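Local coordinates for folylpolyglutamate synthase protein FOLC (Mycobacterium tuberculosis, PDB 2VOS) that probably adds glutamate to dihydropteroate and lengthens the polyglutamate tail of tetrahydrofolate at the expense of ATP, and is seen here with bound ADP, at residues G71-T76 and P196-H201. Numbering follows the deposited sequence.
With CO (cobalt (II) ion), chain E; MG (magnesium ion), chain C; CO (cobalt (II) ion), chain F; ADP (adenosine-5'-diphosphate), chain B.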
loop_
_atom_site.group_PDB
_atom_site.type_symbol
_atom_site.label_atom_id
_atom_site.label_comp_id
_atom_site.label_asym_id
_atom_site.label_seq_id
_atom_site.Cartn_x
_atom_site.Cartn_y
_atom_site.Cartn_z
ATOM N N GLY A 71 -8.855 -2.441 -2.339
ATOM C CA GLY A 71 -8.379 -3.630 -3.028
ATOM C C GLY A 71 -7.465 -4.367 -2.088
ATOM O O GLY A 71 -7.305 -3.937 -0.943
ATOM N N THR A 72 -6.833 -5.441 -2.551
ATOM C CA THR A 72 -5.966 -6.202 -1.678
ATOM C C THR A 72 -4.514 -5.898 -1.885
ATOM O O THR A 72 -3.770 -5.812 -0.915
ATOM C CB THR A 72 -6.159 -7.731 -1.857
ATOM O OG1 THR A 72 -7.548 -8.012 -1.603
ATOM C CG2 THR A 72 -5.339 -8.450 -0.800
ATOM N N ASN A 73 -4.063 -5.844 -3.127
ATOM C CA ASN A 73 -2.666 -5.536 -3.371
ATOM C C ASN A 73 -2.561 -4.314 -4.329
ATOM O O ASN A 73 -3.376 -4.166 -5.221
ATOM C CB ASN A 73 -1.958 -6.704 -4.038
ATOM C CG ASN A 73 -1.626 -7.844 -3.066
ATOM O OD1 ASN A 73 -2.381 -8.787 -3.001
ATOM N ND2 ASN A 73 -0.468 -7.766 -2.353
ATOM N N GLY A 74 -1.533 -3.485 -4.128
ATOM C CA GLY A 74 -1.262 -2.336 -4.982
ATOM C C GLY A 74 -1.998 -1.066 -4.548
ATOM O O GLY A 74 -1.891 -0.044 -5.243
ATOM N N LYS A 75 -2.745 -1.074 -3.442
ATOM C CA LYS A 75 -3.466 0.175 -3.102
ATOM C C LYS A 75 -2.497 1.344 -2.932
ATOM O O LYS A 75 -2.712 2.433 -3.481
ATOM C CB LYS A 75 -4.343 0.137 -1.829
ATOM C CG LYS A 75 -5.550 -0.902 -1.830
ATOM C CD LYS A 75 -6.324 -0.810 -0.524
ATOM C CE LYS A 75 -5.497 -1.352 0.679
ATOM N NZ LYS A 75 -4.907 -2.732 0.413
ATOM N N THR A 76 -1.518 1.157 -2.053
ATOM C CA THR A 76 -0.562 2.248 -1.762
ATOM C C THR A 76 0.204 2.646 -3.025
ATOM O O THR A 76 0.385 3.842 -3.306
ATOM C CB THR A 76 0.414 1.872 -0.603
ATOM O OG1 THR A 76 -0.356 1.910 0.588
ATOM C CG2 THR A 76 1.510 2.981 -0.478
ATOM N N PRO A 196 -6.445 -5.254 -7.512
ATOM C CA PRO A 196 -6.705 -6.706 -7.442
ATOM C C PRO A 196 -7.033 -7.183 -6.057
ATOM O O PRO A 196 -6.356 -6.847 -5.105
ATOM C CB PRO A 196 -5.391 -7.333 -7.923
ATOM C CG PRO A 196 -4.894 -6.214 -9.002
ATOM C CD PRO A 196 -5.146 -4.952 -8.145
ATOM N N ILE A 197 -8.038 -8.045 -5.980
ATOM C CA ILE A 197 -8.492 -8.603 -4.707
ATOM C C ILE A 197 -8.061 -10.081 -4.548
ATOM O O ILE A 197 -8.170 -10.872 -5.492
ATOM C CB ILE A 197 -10.024 -8.437 -4.620
ATOM C CG1 ILE A 197 -10.368 -6.936 -4.529
ATOM C CG2 ILE A 197 -10.586 -9.229 -3.450
ATOM C CD1 ILE A 197 -11.848 -6.641 -4.827
ATOM N N SER A 198 -7.587 -10.466 -3.364
ATOM C CA SER A 198 -7.228 -11.863 -3.061
ATOM C C SER A 198 -7.234 -11.965 -1.553
ATOM O O SER A 198 -7.832 -11.128 -0.905
ATOM C CB SER A 198 -5.867 -12.248 -3.639
ATOM O OG SER A 198 -4.883 -11.402 -3.091
ATOM N N ILE A 199 -6.571 -12.953 -0.981
ATOM C CA ILE A 199 -6.592 -13.121 0.484
ATOM C C ILE A 199 -5.407 -12.355 1.078
ATOM O O ILE A 199 -4.314 -12.299 0.509
ATOM C CB ILE A 199 -6.447 -14.567 0.871
ATOM C CG1 ILE A 199 -7.694 -15.392 0.442
ATOM C CG2 ILE A 199 -6.211 -14.722 2.405
ATOM C CD1 ILE A 199 -9.043 -14.809 0.917
ATOM N N ASP A 200 -5.626 -11.758 2.228
ATOM C CA ASP A 200 -4.514 -11.155 2.948
ATOM C C ASP A 200 -4.701 -11.427 4.401
ATOM O O ASP A 200 -3.975 -12.200 4.968
ATOM C CB ASP A 200 -4.482 -9.667 2.661
ATOM C CG ASP A 200 -3.547 -8.910 3.593
ATOM O OD1 ASP A 200 -2.734 -9.469 4.294
ATOM O OD2 ASP A 200 -3.662 -7.723 3.665
ATOM N N HIS A 201 -5.677 -10.773 5.012
ATOM C CA HIS A 201 -6.053 -11.041 6.402
ATOM C C HIS A 201 -6.785 -12.371 6.535
ATOM O O HIS A 201 -7.765 -12.602 5.865
ATOM C CB HIS A 201 -6.950 -9.903 6.931
ATOM C CG HIS A 201 -7.314 -10.097 8.358
ATOM N ND1 HIS A 201 -6.429 -9.835 9.386
ATOM C CD2 HIS A 201 -8.421 -10.631 8.935
ATOM C CE1 HIS A 201 -6.982 -10.185 10.534
ATOM N NE2 HIS A 201 -8.183 -10.684 10.288
HETATM CO CO CO E . -1.377 0.229 1.553
HETATM MG MG MG C . -2.357 -6.056 2.926
HETATM CO CO CO F . -9.997 -11.050 11.743
HETATM P PB ADP B . -1.479 -2.275 -0.477
HETATM O O1B ADP B . -1.469 -0.798 -0.180
HETATM O O2B ADP B . -1.117 -3.116 0.715
HETATM O O3B ADP B . -2.661 -2.793 -1.238
HETATM P PA ADP B . 1.139 -1.880 -1.812
HETATM O O1A ADP B . 1.652 -1.336 -0.486
HETATM O O2A ADP B . 1.335 -1.206 -3.160
HETATM O O3A ADP B . -0.347 -2.539 -1.615
HETATM O "O5'" ADP B . 1.992 -3.254 -1.970
HETATM C "C5'" ADP B . 2.238 -4.196 -0.915
HETATM C "C4'" ADP B . 3.023 -5.354 -1.569
HETATM O "O4'" ADP B . 2.161 -6.020 -2.534
HETATM C "C3'" ADP B . 4.191 -4.910 -2.446
HETATM O "O3'" ADP B . 5.418 -5.016 -1.752
HETATM C "C2'" ADP B . 4.314 -5.868 -3.598
HETATM O "O2'" ADP B . 4.953 -7.081 -3.072
HETATM C "C1'" ADP B . 2.887 -6.327 -3.750
HETATM N N9 ADP B . 2.078 -5.663 -4.813
HETATM C C8 ADP B . 1.816 -4.336 -5.060
HETATM N N7 ADP B . 0.961 -4.222 -6.119
HETATM C C5 ADP B . 0.593 -5.490 -6.468
HETATM C C6 ADP B . -0.297 -6.108 -7.458
HETATM N N6 ADP B . -1.005 -5.347 -8.319
HETATM N N1 ADP B . -0.318 -7.445 -7.492
HETATM C C2 ADP B . 0.407 -8.279 -6.703
HETATM N N3 ADP B . 1.233 -7.797 -5.737
HETATM C C4 ADP B . 1.346 -6.432 -5.624
HETATM O O HOH W 1 -1.562 -5.856 0.716
HETATM O O HOH W 2 -4.320 -9.353 -4.763
HETATM O O HOH W 3 -2.731 -5.751 4.781
HETATM O O HOH W 4 -2.444 -1.257 2.701
HETATM O O HOH W 5 0.466 -0.696 1.975
HETATM O O HOH W 6 -11.402 -10.080 10.509
#
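The carbonyl oxygen of Pro196 is gripped by two successive amides of the phosphate-binding loop. Asn73 N approaches nearly along the C=O axis, its N to Pro196 O distance being 3.2 Å, whereas Thr72 N, 3.0 Å from the same oxygen, stands 36° above the carbonyl plane. A return bond runs from Ser198 N to Thr72 OG1 (3.0 Å, 162° at the hydrogen), so backbone and side chain of Thr72 together span Pro196 to Ser198. The chi1 of -57° sets this hydroxyl beside its own backbone N, facing Ser198, and turns CG2 anti to that N, where the methyl lies 3.8 Å from Asp200 CB. A water bridges Asn73 OD1 and Ser198 OG, with a weak bond to Pro196 O; Asn355 also donates to Asn73 OD1. The amide nitrogen ND2 of Asn73 donates an N-H to the ribose O4' of ADP.

Residues 71-76 belong to the P-loop, and Gly74 is the N-cap of the helix that follows. The amides of Lys75 and Thr76 and the bent Lys75 side chain hold the beta-phosphate; Lys75 NZ binds both ADP O3B, at 2.8 Å, and Gly71 O, tying the ammonium to the start of its own loop. Thr76 OG1 coordinates cobalt with Ser98 and Glu174, while Asp200 OD2 binds magnesium (2.2 Å) with His354, its OD1 being salt-bridged to Lys385. One magnesium-bound water donates to Thr72 O and ADP O2B, linking that metal to the nucleotide.

Residues 71-74 connect strand 66-70 to helix 75-88, whose first turn supplies Lys75 and Thr76. The loop segment 196-201 follows the neighbouring parallel strand 191-194; helix 209-217 packs on Thr72 and Ile197, and helix 356-368 touches Asn73 and Ser198.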